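T CELL surface glycoprotein CD4 (Rattus norvegicus, PDB 1CID) serves as a T-cell co-receptor thought to bind MHC class II molecules through its NH2-terminal domains, domains 3 and 4 being the pair crystallised here. Local coordinates at residues G10-F15 / T73-Q78; Q82-G87 / L104-V109; R130-Q135 / L162-E167. All coordinates share one frame; numbering follows the deposited sequence.

Contact 1 (G10-F15 / T73-Q78)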
ATOM      1  N   GLY A  10      -0.302   5.779  -8.328  1.00 25.32           N
ATOM      2  CA  GLY A  10      -1.311   5.833  -9.382  1.00 22.17           C
ATOM      3  C   GLY A  10      -1.862   4.420  -9.482  1.00 23.58           C
ATOM      4  O   GLY A  10      -2.833   4.206 -10.263  1.00 26.40           O
ATOM      5  N   GLU A  11      -1.363   3.434  -8.765  1.00 23.88           N
ATOM      6  CA  GLU A  11      -2.009   2.092  -8.947  1.00 26.18           C
ATOM      7  C   GLU A  11      -3.070   1.814  -7.920  1.00 26.27           C
ATOM      8  O   GLU A  11      -3.226   2.538  -6.944  1.00 29.03           O
ATOM      9  CB  GLU A  11      -0.736   1.260  -8.894  1.00 30.21           C
ATOM     10  CG  GLU A  11      -0.195   0.410  -9.999  1.00 36.42           C
ATOM     11  CD  GLU A  11       0.741  -0.719  -9.584  1.00 41.54           C
ATOM     12  OE1 GLU A  11       1.846  -0.201  -9.231  1.00 44.43           O
ATOM     13  OE2 GLU A  11       0.671  -1.971  -9.550  1.00 44.12           O
ATOM     14  N   SER A  12      -3.858   0.793  -7.852  1.00 26.29           N
ATOM     15  CA  SER A  12      -4.873   0.359  -6.944  1.00 27.29           C
ATOM     16  C   SER A  12      -4.330  -0.590  -5.924  1.00 27.74           C
ATOM     17  O   SER A  12      -3.701  -1.517  -6.406  1.00 29.26           O
ATOM     18  CB  SER A  12      -5.945  -0.452  -7.726  1.00 30.23           C
ATOM     19  OG  SER A  12      -6.666   0.631  -8.379  1.00 36.26           O
ATOM     20  N   ALA A  13      -4.500  -0.581  -4.641  1.00 27.96           N
ATOM     21  CA  ALA A  13      -4.083  -1.553  -3.652  1.00 27.52           C
ATOM     22  C   ALA A  13      -5.357  -2.340  -3.406  1.00 28.44           C
ATOM     23  O   ALA A  13      -6.379  -1.695  -3.218  1.00 29.04           O
ATOM     24  CB  ALA A  13      -3.712  -0.891  -2.351  1.00 23.56           C
ATOM     25  N   GLU A  14      -5.380  -3.622  -3.422  1.00 32.38           N
ATOM     26  CA  GLU A  14      -6.656  -4.290  -3.081  1.00 36.68           C
ATOM     27  C   GLU A  14      -6.336  -5.342  -2.020  1.00 35.90           C
ATOM     28  O   GLU A  14      -5.546  -6.261  -2.384  1.00 36.94           O
ATOM     29  CB  GLU A  14      -7.408  -5.157  -4.071  1.00 42.70           C
ATOM     30  CG  GLU A  14      -7.240  -4.576  -5.501  1.00 56.87           C
ATOM     31  CD  GLU A  14      -8.426  -5.132  -6.295  1.00 64.17           C
ATOM     32  OE1 GLU A  14      -9.551  -4.674  -6.018  1.00 67.70           O
ATOM     33  OE2 GLU A  14      -7.967  -6.011  -7.083  1.00 69.29           O
ATOM     34  N   PHE A  15      -6.929  -5.224  -0.858  1.00 34.88           N
ATOM     35  CA  PHE A  15      -6.681  -6.248   0.205  1.00 34.39           C
ATOM     36  C   PHE A  15      -7.760  -7.311   0.120  1.00 35.49           C
ATOM     37  O   PHE A  15      -8.809  -6.913  -0.395  1.00 37.27           O
ATOM     38  CB  PHE A  15      -6.545  -5.535   1.531  1.00 30.10           C
ATOM     39  CG  PHE A  15      -5.536  -4.439   1.641  1.00 24.98           C
ATOM     40  CD1 PHE A  15      -5.831  -3.148   1.289  1.00 23.21           C
ATOM     41  CD2 PHE A  15      -4.245  -4.720   2.077  1.00 24.79           C
ATOM     42  CE1 PHE A  15      -4.934  -2.094   1.368  1.00 21.19           C
ATOM     43  CE2 PHE A  15      -3.267  -3.735   2.195  1.00 22.47           C
ATOM     44  CZ  PHE A  15      -3.661  -2.409   1.826  1.00 23.02           C
ATOM     45  N   THR A  73     -13.476  -7.393  -0.085  1.00 36.98           N
ATOM     46  CA  THR A  73     -12.161  -6.949  -0.529  1.00 35.34           C
ATOM     47  C   THR A  73     -12.328  -5.457  -0.306  1.00 34.53           C
ATOM     48  O   THR A  73     -13.430  -4.957  -0.539  1.00 33.41           O
ATOM     49  CB  THR A  73     -11.915  -7.522  -1.929  1.00 37.64           C
ATOM     50  OG1 THR A  73     -12.535  -6.514  -2.771  1.00 41.48           O
ATOM     51  CG2 THR A  73     -12.554  -8.878  -2.188  1.00 40.55           C
ATOM     52  N   LEU A  74     -11.301  -4.824   0.182  1.00 34.54           N
ATOM     53  CA  LEU A  74     -11.303  -3.378   0.416  1.00 34.98           C
ATOM     54  C   LEU A  74     -10.313  -2.932  -0.636  1.00 34.28           C
ATOM     55  O   LEU A  74      -9.300  -3.562  -0.880  1.00 34.99           O
ATOM     56  CB  LEU A  74     -11.005  -3.189   1.861  1.00 37.59           C
ATOM     57  CG  LEU A  74     -10.255  -2.016   2.449  1.00 39.81           C
ATOM     58  CD1 LEU A  74      -8.764  -2.323   2.283  1.00 41.76           C
ATOM     59  CD2 LEU A  74     -10.700  -0.689   1.832  1.00 40.44           C
ATOM     60  N   GLN A  75     -10.561  -1.846  -1.301  1.00 35.13           N
ATOM     61  CA  GLN A  75      -9.578  -1.507  -2.403  1.00 35.25           C
ATOM     62  C   GLN A  75      -9.212  -0.086  -2.260  1.00 33.28           C
ATOM     63  O   GLN A  75     -10.271   0.542  -2.335  1.00 34.23           O
ATOM     64  CB  GLN A  75     -10.483  -2.085  -3.471  1.00 39.90           C
ATOM     65  CG  GLN A  75     -11.012  -1.589  -4.744  1.00 47.63           C
ATOM     66  CD  GLN A  75      -9.878  -0.993  -5.575  1.00 52.30           C
ATOM     67  OE1 GLN A  75      -9.272   0.006  -5.164  1.00 55.79           O
ATOM     68  NE2 GLN A  75      -9.559  -1.610  -6.709  1.00 52.31           N
ATOM     69  N   ILE A  76      -8.045   0.432  -2.017  1.00 32.02           N
ATOM     70  CA  ILE A  76      -7.807   1.921  -1.972  1.00 31.22           C
ATOM     71  C   ILE A  76      -7.532   2.158  -3.443  1.00 34.75           C
ATOM     72  O   ILE A  76      -6.731   1.379  -3.965  1.00 38.31           O
ATOM     73  CB  ILE A  76      -6.902   2.408  -0.841  1.00 27.89           C
ATOM     74  CG1 ILE A  76      -5.765   3.283  -1.392  1.00 28.28           C
ATOM     75  CG2 ILE A  76      -6.310   1.387   0.185  1.00 25.82           C
ATOM     76  CD1 ILE A  76      -4.991   3.995  -0.219  1.00 31.15           C
ATOM     77  N   PRO A  77      -8.167   3.057  -4.191  1.00 36.31           N
ATOM     78  CA  PRO A  77      -8.038   3.064  -5.654  1.00 36.42           C
ATOM     79  C   PRO A  77      -7.114   3.799  -6.595  1.00 37.01           C
ATOM     80  O   PRO A  77      -7.094   3.481  -7.853  1.00 38.50           O
ATOM     81  CB  PRO A  77      -9.569   3.303  -5.987  1.00 34.81           C
ATOM     82  CG  PRO A  77     -10.062   4.232  -4.934  1.00 35.86           C
ATOM     83  CD  PRO A  77      -9.186   4.022  -3.692  1.00 37.09           C
ATOM     84  N   GLN A  78      -6.343   4.737  -6.081  1.00 33.90           N
ATOM     85  CA  GLN A  78      -5.443   5.455  -7.058  1.00 32.63           C
ATOM     86  C   GLN A  78      -4.539   6.011  -5.985  1.00 31.24           C
ATOM     87  O   GLN A  78      -4.739   7.107  -5.563  1.00 33.49           O
ATOM     88  CB  GLN A  78      -6.183   6.238  -8.036  1.00 38.76           C
ATOM     89  CG  GLN A  78      -6.059   7.493  -8.751  1.00 51.17           C
ATOM     90  CD  GLN A  78      -5.898   8.936  -8.340  1.00 59.49           C
ATOM     91  OE1 GLN A  78      -6.564   9.666  -7.531  1.00 61.97           O
ATOM     92  NE2 GLN A  78      -4.875   9.616  -9.000  1.00 62.91           N
TER

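Contact 2 (Q82-G87 / L104-V109)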
ATOM      1  N   GLN A  82       1.036   9.797  -0.191  1.00 38.02           N
ATOM      2  CA  GLN A  82       0.322  10.453   0.931  1.00 39.35           C
ATOM      3  C   GLN A  82      -0.649   9.520   1.634  1.00 38.52           C
ATOM      4  O   GLN A  82      -0.913   9.943   2.780  1.00 41.05           O
ATOM      5  CB  GLN A  82      -0.274  11.782   0.482  1.00 42.48           C
ATOM      6  CG  GLN A  82      -1.356  11.757  -0.552  1.00 45.83           C
ATOM      7  CD  GLN A  82      -1.995  13.124  -0.618  1.00 49.90           C
ATOM      8  OE1 GLN A  82      -1.706  13.968  -1.486  1.00 53.36           O
ATOM      9  NE2 GLN A  82      -2.874  13.262   0.389  1.00 52.53           N
ATOM     10  N   PHE A  83      -1.108   8.425   1.081  1.00 35.46           N
ATOM     11  CA  PHE A  83      -2.020   7.514   1.752  1.00 33.33           C
ATOM     12  C   PHE A  83      -1.259   6.313   2.331  1.00 32.62           C
ATOM     13  O   PHE A  83      -1.939   5.437   2.899  1.00 34.67           O
ATOM     14  CB  PHE A  83      -3.209   6.996   0.935  1.00 33.99           C
ATOM     15  CG  PHE A  83      -3.976   8.007   0.161  1.00 36.94           C
ATOM     16  CD1 PHE A  83      -4.461   9.184   0.744  1.00 38.42           C
ATOM     17  CD2 PHE A  83      -4.237   7.800  -1.199  1.00 38.59           C
ATOM     18  CE1 PHE A  83      -5.136  10.174   0.029  1.00 38.41           C
ATOM     19  CE2 PHE A  83      -4.928   8.773  -1.933  1.00 38.69           C
ATOM     20  CZ  PHE A  83      -5.393   9.938  -1.332  1.00 39.02           C
ATOM     21  N   ALA A  84       0.020   6.215   2.201  1.00 30.28           N
ATOM     22  CA  ALA A  84       0.687   5.028   2.728  1.00 29.37           C
ATOM     23  C   ALA A  84       0.745   5.210   4.242  1.00 29.08           C
ATOM     24  O   ALA A  84       1.006   6.367   4.573  1.00 30.99           O
ATOM     25  CB  ALA A  84       2.075   5.004   2.164  1.00 32.52           C
ATOM     26  N   GLY A  85       0.601   4.150   4.943  1.00 27.49           N
ATOM     27  CA  GLY A  85       0.616   4.020   6.393  1.00 26.45           C
ATOM     28  C   GLY A  85      -0.068   2.644   6.612  1.00 27.04           C
ATOM     29  O   GLY A  85       0.091   1.828   5.698  1.00 24.63           O
ATOM     30  N   SER A  86      -0.788   2.396   7.688  1.00 29.24           N
ATOM     31  CA  SER A  86      -1.524   1.127   7.859  1.00 32.78           C
ATOM     32  C   SER A  86      -2.759   1.331   8.753  1.00 31.84           C
ATOM     33  O   SER A  86      -2.911   2.472   9.239  1.00 32.42           O
ATOM     34  CB  SER A  86      -0.727   0.007   8.492  1.00 34.42           C
ATOM     35  OG  SER A  86      -0.153   0.801   9.547  1.00 41.88           O
ATOM     36  N   GLY A  87      -3.548   0.295   8.864  1.00 31.88           N
ATOM     37  CA  GLY A  87      -4.781   0.436   9.639  1.00 32.61           C
ATOM     38  C   GLY A  87      -5.321  -0.884  10.066  1.00 33.73           C
ATOM     39  O   GLY A  87      -4.765  -1.829   9.508  1.00 36.23           O
ATOM     40  N   LEU A 104       0.167  -0.368   3.613  1.00 19.56           N
ATOM     41  CA  LEU A 104       0.387   0.048   2.255  1.00 19.23           C
ATOM     42  C   LEU A 104       1.668   0.869   2.169  1.00 21.01           C
ATOM     43  O   LEU A 104       1.589   1.932   2.790  1.00 19.59           O
ATOM     44  CB  LEU A 104      -0.823   0.840   1.882  1.00 18.59           C
ATOM     45  CG  LEU A 104      -0.593   1.602   0.573  1.00 18.56           C
ATOM     46  CD1 LEU A 104      -0.918   0.624  -0.548  1.00 18.91           C
ATOM     47  CD2 LEU A 104      -1.536   2.779   0.563  1.00 16.50           C
ATOM     48  N   VAL A 105       2.587   0.196   1.389  1.00 22.87           N
ATOM     49  CA  VAL A 105       3.854   0.953   1.148  1.00 22.42           C
ATOM     50  C   VAL A 105       3.805   1.335  -0.369  1.00 22.11           C
ATOM     51  O   VAL A 105       3.509   0.373  -1.076  1.00 21.34           O
ATOM     52  CB  VAL A 105       5.207   0.459   1.577  1.00 22.07           C
ATOM     53  CG1 VAL A 105       5.193  -0.779   2.488  1.00 20.93           C
ATOM     54  CG2 VAL A 105       6.233   0.168   0.500  1.00 21.16           C
ATOM     55  N   VAL A 106       4.055   2.596  -0.704  1.00 21.82           N
ATOM     56  CA  VAL A 106       4.089   3.329  -1.944  1.00 20.91           C
ATOM     57  C   VAL A 106       5.453   3.901  -2.408  1.00 21.15           C
ATOM     58  O   VAL A 106       6.149   4.624  -1.730  1.00 21.48           O
ATOM     59  CB  VAL A 106       3.136   4.540  -1.986  1.00 18.45           C
ATOM     60  CG1 VAL A 106       3.086   5.224  -3.341  1.00 18.65           C
ATOM     61  CG2 VAL A 106       1.764   4.039  -1.685  1.00 17.61           C
ATOM     62  N   MET A 107       5.748   3.635  -3.674  1.00 22.58           N
ATOM     63  CA  MET A 107       6.960   4.026  -4.386  1.00 23.19           C
ATOM     64  C   MET A 107       6.660   5.078  -5.452  1.00 23.96           C
ATOM     65  O   MET A 107       5.650   4.893  -6.158  1.00 24.39           O
ATOM     66  CB  MET A 107       7.530   2.855  -5.188  1.00 24.26           C
ATOM     67  CG  MET A 107       8.866   3.087  -5.827  1.00 22.98           C
ATOM     68  SD  MET A 107       9.767   1.667  -6.405  1.00 21.14           S
ATOM     69  CE  MET A 107      10.497   0.778  -5.092  1.00 19.64           C
ATOM     70  N   LYS A 108       7.564   6.015  -5.503  1.00 24.27           N
ATOM     71  CA  LYS A 108       7.447   7.082  -6.535  1.00 27.57           C
ATOM     72  C   LYS A 108       8.802   7.377  -7.234  1.00 27.23           C
ATOM     73  O   LYS A 108       9.724   7.934  -6.580  1.00 25.83           O
ATOM     74  CB  LYS A 108       6.913   8.407  -6.014  1.00 33.09           C
ATOM     75  CG  LYS A 108       6.626   9.495  -7.155  1.00 35.83           C
ATOM     76  CD  LYS A 108       6.466  10.909  -6.721  1.00 39.85           C
ATOM     77  CE  LYS A 108       6.275  12.007  -7.718  1.00 44.37           C
ATOM     78  NZ  LYS A 108       5.136  11.983  -8.721  1.00 48.82           N
ATOM     79  N   VAL A 109       8.871   7.024  -8.527  1.00 28.45           N
ATOM     80  CA  VAL A 109      10.081   7.207  -9.338  1.00 30.08           C
ATOM     81  C   VAL A 109       9.848   8.441 -10.238  1.00 32.01           C
ATOM     82  O   VAL A 109       8.838   8.330 -10.934  1.00 34.06           O
ATOM     83  CB  VAL A 109      10.506   6.121 -10.329  1.00 27.65           C
ATOM     84  CG1 VAL A 109      11.915   6.254 -10.951  1.00 28.31           C
ATOM     85  CG2 VAL A 109      10.484   4.722  -9.761  1.00 27.04           C
TER

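Contact 3 (R130-Q135 / L162-E167)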
ATOM      1  N   ARG A 130      16.189  -1.974   1.610  1.00 40.10           N
ATOM      2  CA  ARG A 130      17.011  -0.931   0.966  1.00 32.87           C
ATOM      3  C   ARG A 130      16.408  -0.613  -0.385  1.00 28.07           C
ATOM      4  O   ARG A 130      15.671  -1.496  -0.810  1.00 29.73           O
ATOM      5  CB  ARG A 130      18.455  -1.309   0.910  1.00 31.51           C
ATOM      6  CG  ARG A 130      18.622  -2.798   0.692  1.00 29.22           C
ATOM      7  CD  ARG A 130      19.875  -3.326   1.371  1.00 29.79           C
ATOM      8  NE  ARG A 130      20.998  -2.503   1.030  1.00 28.82           N
ATOM      9  CZ  ARG A 130      22.015  -2.003   1.668  1.00 32.41           C
ATOM     10  NH1 ARG A 130      22.110  -2.360   2.923  1.00 33.74           N
ATOM     11  NH2 ARG A 130      22.961  -1.137   1.230  1.00 37.13           N
ATOM     12  N   LEU A 131      16.722   0.538  -0.865  1.00 22.86           N
ATOM     13  CA  LEU A 131      16.240   1.018  -2.152  1.00 20.89           C
ATOM     14  C   LEU A 131      17.438   0.961  -3.134  1.00 20.90           C
ATOM     15  O   LEU A 131      18.612   1.188  -2.773  1.00 20.83           O
ATOM     16  CB  LEU A 131      15.765   2.424  -1.926  1.00 20.71           C
ATOM     17  CG  LEU A 131      14.328   2.911  -1.818  1.00 17.50           C
ATOM     18  CD1 LEU A 131      14.316   4.423  -1.980  1.00 17.36           C
ATOM     19  CD2 LEU A 131      13.429   2.219  -2.824  1.00 12.28           C
ATOM     20  N   ILE A 132      17.053   0.629  -4.338  1.00 18.51           N
ATOM     21  CA  ILE A 132      18.013   0.381  -5.393  1.00 17.97           C
ATOM     22  C   ILE A 132      17.565   0.985  -6.698  1.00 18.29           C
ATOM     23  O   ILE A 132      16.455   0.684  -7.140  1.00 19.01           O
ATOM     24  CB  ILE A 132      18.046  -1.195  -5.452  1.00 17.23           C
ATOM     25  CG1 ILE A 132      18.572  -1.823  -4.125  1.00 14.13           C
ATOM     26  CG2 ILE A 132      18.825  -1.775  -6.642  1.00 16.21           C
ATOM     27  CD1 ILE A 132      17.924  -3.269  -4.123  1.00 15.47           C
ATOM     28  N   LEU A 133      18.425   1.747  -7.308  1.00 18.83           N
ATOM     29  CA  LEU A 133      18.250   2.375  -8.627  1.00 18.36           C
ATOM     30  C   LEU A 133      19.289   1.631  -9.488  1.00 21.17           C
ATOM     31  O   LEU A 133      20.451   1.584  -9.129  1.00 22.26           O
ATOM     32  CB  LEU A 133      18.380   3.883  -8.551  1.00 11.24           C
ATOM     33  CG  LEU A 133      17.127   4.741  -8.581  1.00  7.92           C
ATOM     34  CD1 LEU A 133      17.518   6.149  -8.468  1.00  7.28           C
ATOM     35  CD2 LEU A 133      16.341   4.511  -9.859  1.00  3.31           C
ATOM     36  N   LYS A 134      18.958   0.933 -10.517  1.00 23.02           N
ATOM     37  CA  LYS A 134      19.618   0.119 -11.466  1.00 24.11           C
ATOM     38  C   LYS A 134      19.234   0.527 -12.897  1.00 29.09           C
ATOM     39  O   LYS A 134      18.227   1.213 -13.123  1.00 31.25           O
ATOM     40  CB  LYS A 134      18.942  -1.210 -11.500  1.00 21.22           C
ATOM     41  CG  LYS A 134      19.608  -2.436 -10.931  1.00 16.80           C
ATOM     42  CD  LYS A 134      18.891  -3.324 -11.942  1.00 15.51           C
ATOM     43  CE  LYS A 134      18.626  -4.614 -11.327  1.00 22.19           C
ATOM     44  NZ  LYS A 134      19.599  -5.353 -10.462  1.00 23.96           N
ATOM     45  N   GLN A 135      20.041   0.031 -13.828  1.00 32.90           N
ATOM     46  CA  GLN A 135      19.722   0.367 -15.254  1.00 34.64           C
ATOM     47  C   GLN A 135      18.830  -0.793 -15.660  1.00 34.45           C
ATOM     48  O   GLN A 135      19.179  -1.859 -15.121  1.00 32.51           O
ATOM     49  CB  GLN A 135      20.946   0.532 -16.123  1.00 36.54           C
ATOM     50  CG  GLN A 135      20.994   1.876 -16.829  1.00 39.94           C
ATOM     51  CD  GLN A 135      22.413   2.326 -16.973  1.00 42.30           C
ATOM     52  OE1 GLN A 135      23.291   1.882 -16.214  1.00 45.77           O
ATOM     53  NE2 GLN A 135      22.559   3.185 -17.970  1.00 45.02           N
ATOM     54  N   LEU A 162      14.022  -0.546  -7.169  1.00 21.95           N
ATOM     55  CA  LEU A 162      13.464  -1.702  -6.424  1.00 21.88           C
ATOM     56  C   LEU A 162      13.572  -1.485  -4.927  1.00 21.18           C
ATOM     57  O   LEU A 162      14.522  -0.799  -4.563  1.00 21.12           O
ATOM     58  CB  LEU A 162      14.245  -2.877  -6.774  1.00 23.82           C
ATOM     59  CG  LEU A 162      15.134  -3.309  -7.865  1.00 24.57           C
ATOM     60  CD1 LEU A 162      15.496  -4.764  -7.484  1.00 24.98           C
ATOM     61  CD2 LEU A 162      14.409  -3.493  -9.163  1.00 26.30           C
ATOM     62  N   LEU A 163      12.662  -2.114  -4.232  1.00 22.61           N
ATOM     63  CA  LEU A 163      12.515  -2.183  -2.759  1.00 23.10           C
ATOM     64  C   LEU A 163      12.754  -3.693  -2.442  1.00 25.01           C
ATOM     65  O   LEU A 163      12.017  -4.572  -2.955  1.00 25.50           O
ATOM     66  CB  LEU A 163      11.228  -1.795  -2.127  1.00 22.73           C
ATOM     67  CG  LEU A 163      10.662  -1.486  -0.774  1.00 20.88           C
ATOM     68  CD1 LEU A 163       9.982  -2.684  -0.192  1.00 19.17           C
ATOM     69  CD2 LEU A 163      11.709  -1.053   0.251  1.00 22.00           C
ATOM     70  N   SER A 164      13.775  -3.816  -1.634  1.00 24.60           N
ATOM     71  CA  SER A 164      14.112  -5.187  -1.270  1.00 30.36           C
ATOM     72  C   SER A 164      14.356  -5.247   0.225  1.00 34.47           C
ATOM     73  O   SER A 164      14.845  -4.280   0.812  1.00 34.87           O
ATOM     74  CB  SER A 164      15.354  -5.602  -2.039  1.00 31.69           C
ATOM     75  OG  SER A 164      16.513  -4.904  -1.603  1.00 33.36           O
ATOM     76  N   GLU A 165      13.976  -6.392   0.759  1.00 40.11           N
ATOM     77  CA  GLU A 165      14.203  -6.861   2.145  1.00 45.78           C
ATOM     78  C   GLU A 165      14.850  -8.274   1.949  1.00 47.90           C
ATOM     79  O   GLU A 165      14.326  -9.149   1.224  1.00 47.14           O
ATOM     80  CB  GLU A 165      13.110  -6.863   3.134  1.00 49.79           C
ATOM     81  CG  GLU A 165      13.300  -7.770   4.374  1.00 55.92           C
ATOM     82  CD  GLU A 165      12.205  -8.795   4.139  1.00 61.94           C
ATOM     83  OE1 GLU A 165      12.474  -9.557   3.180  1.00 65.07           O
ATOM     84  OE2 GLU A 165      11.137  -8.852   4.733  1.00 65.32           O
ATOM     85  N   GLY A 166      16.061  -8.297   2.518  1.00 48.77           N
ATOM     86  CA  GLY A 166      16.908  -9.479   2.359  1.00 52.70           C
ATOM     87  C   GLY A 166      17.190  -9.681   0.867  1.00 54.84           C
ATOM     88  O   GLY A 166      17.661  -8.707   0.229  1.00 56.78           O
ATOM     89  N   GLU A 167      16.961 -10.887   0.371  1.00 56.38           N
ATOM     90  CA  GLU A 167      17.182 -11.150  -1.067  1.00 58.31           C
ATOM     91  C   GLU A 167      15.808 -11.059  -1.753  1.00 56.70           C
ATOM     92  O   GLU A 167      15.627 -11.364  -2.947  1.00 56.50           O
ATOM     93  CB  GLU A 167      17.785 -12.473  -1.484  1.00 63.76           C
ATOM     94  CG  GLU A 167      17.854 -13.815  -0.805  1.00 69.58           C
ATOM     95  CD  GLU A 167      18.614 -13.972   0.499  1.00 72.77           C
ATOM     96  OE1 GLU A 167      18.222 -13.467   1.572  1.00 73.87           O
ATOM     97  OE2 GLU A 167      19.679 -14.659   0.411  1.00 72.81           O
TER

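Contact 1 (G10-F15 / T73-Q78)
The pairing of A13, E14 and F15 with I76, Q75 and L74 is an antiparallel strand contact within one sheet of the immunoglobulin-like domain 3. The axes of 13-15 and 73-76 lie 4.7 Å apart, their directions 163° from each other. A13 N gives a hydrogen bond to I76 O (3.0 Å) and F15 N one to L74 O (2.9 Å); the return bonds, from I76 N to A13 O and L74 N to F15 O, are weak. E14 and Q75 form the non-hydrogen-bonded pair between them. On their face the two long side chains run side by side, carboxylate and amide planes turned 48° apart, with E14 OE1 3.1 Å from Q75 NE2. Past the end of the strands, S12 OG donates to P77 O over 2.9 Å, approaching from above the carbonyl plane, and so ties the chain just before strand 13-16 to the chain just after 73-76. The buried face is apolar. With F15 CG anti to its carbonyl carbon (chi1 -54°), the ring lies beside L74 and I76: I76 CG2 meets its edge, 3.9 Å from CE1, while L74 CD1 approaches obliquely. A13 CB adds a looser contact with I76 CG2, and A13 and I76 both rest on L104 of strand 97-110. With strand 65-66 along the other edge of 73-76, the order fits the B-E-D sheet of an immunoglobulin sandwich.

Contact 2 (Q82-G87 / L104-V109)
G85 and L104 exchange two backbone hydrogen bonds where strands 85-92 and 97-110 come together. L104 N donates to G85 O at 3.0 Å, with 156° at the hydrogen; the bond from G85 N to L104 O is longer, 3.2 Å, and more bent, at 139°. Two residues further along, G87 bonds to the backbone of V102. Before G85 the chain turns off and its polar atoms find other partners: F83 O accepts a hydrogen bond from the indole NE1 of W32, and A84 is tied to the backbone of E35. S86, on the strand's other side, bonds to the backbone of K33 in strand 26-34. Side-chain carbons fill in around the bonds. In L104 an extended first torsion (chi1 168°) and a chi2 of 85° together bring CD2 to 3.6 Å from F83 O and 3.8 Å from A84 CA. The methyl of A84 lies close to L104 O, and its apolar partner is V106, whose CG2 reaches A84 CB at 4.0 Å. Strand 85-92 runs between 26-34 and 97-110, and 97-110 has strand 4-8 along it in parallel, bonded to V105 through A5 and K7. V106 packs on V79 and L81; V105 and M107 meet strands 116-122 and 168-176, so the same long strand passes from the hairpin to the next domain.

Contact 3 (R130-Q135 / L162-E167)
R130 and I132 each form a two-way hydrogen-bonded pair, with S164 and L162 respectively, in an antiparallel ladder whose strand segments lie at 141°. Four backbone bonds make the ladder. R130 N donates to S164 O at 2.8 Å, and S164 N returns a nearly straight bond to R130 O, with 169° at the hydrogen. I132 N likewise donates to L162 O, and L162 N to I132 O at 2.7 Å. Between these pairs L131 faces L163 as a non-hydrogen-bonded pair, the two bonding outward to R144 and K170; the CA-H of L131 points at L162 O, 3.5 Å from CA. Apolar contact across the strands comes from I132 and L162, which cross obliquely, CG2 of the isoleucine 4.2 Å from CG of the leucine. On the other face, L131 and L163 point into the domain, where L131 touches both C119 and C161, the half-cystines of the disulfide. Carbon also meets hydroxyl: I132 CD1 lies against S164 OG, and so does R130 CG, which sits between the backbone N and the carbonyl carbon (chi1 35°). The charged ends turn to other strands, R130 NH2 bonding to S143 O and E165 OE2 forming a salt bridge with K170 of strand 168-176. No salt bridge links the two segments: backbone hydrogen bonds join them, with one isoleucine-leucine contact beside the ladder.

The contacts follow one another along the chain, contact 1 closing before contact 2 opens and contact 2 before contact 3. Contacts 1 and 2, with centres 11 Å apart, belong to the two facing sheets of domain 3 and touch: I76 CD1 meets F83 CB and L104 CD2, and A13 CB meets L104 CD1. Contact 3 belongs to domain 4; its centre is about 17 Å from that of contact 2 and 23 Å from that of contact 1, whose nearest atoms remain about 12 Å away. Strand 97-110 bridges the domains: L104 packs in the first, while M107 CE reaches L131, L162 and L163 of contact 3. This continuity is consistent with a closely joined, rod-like pair of domains.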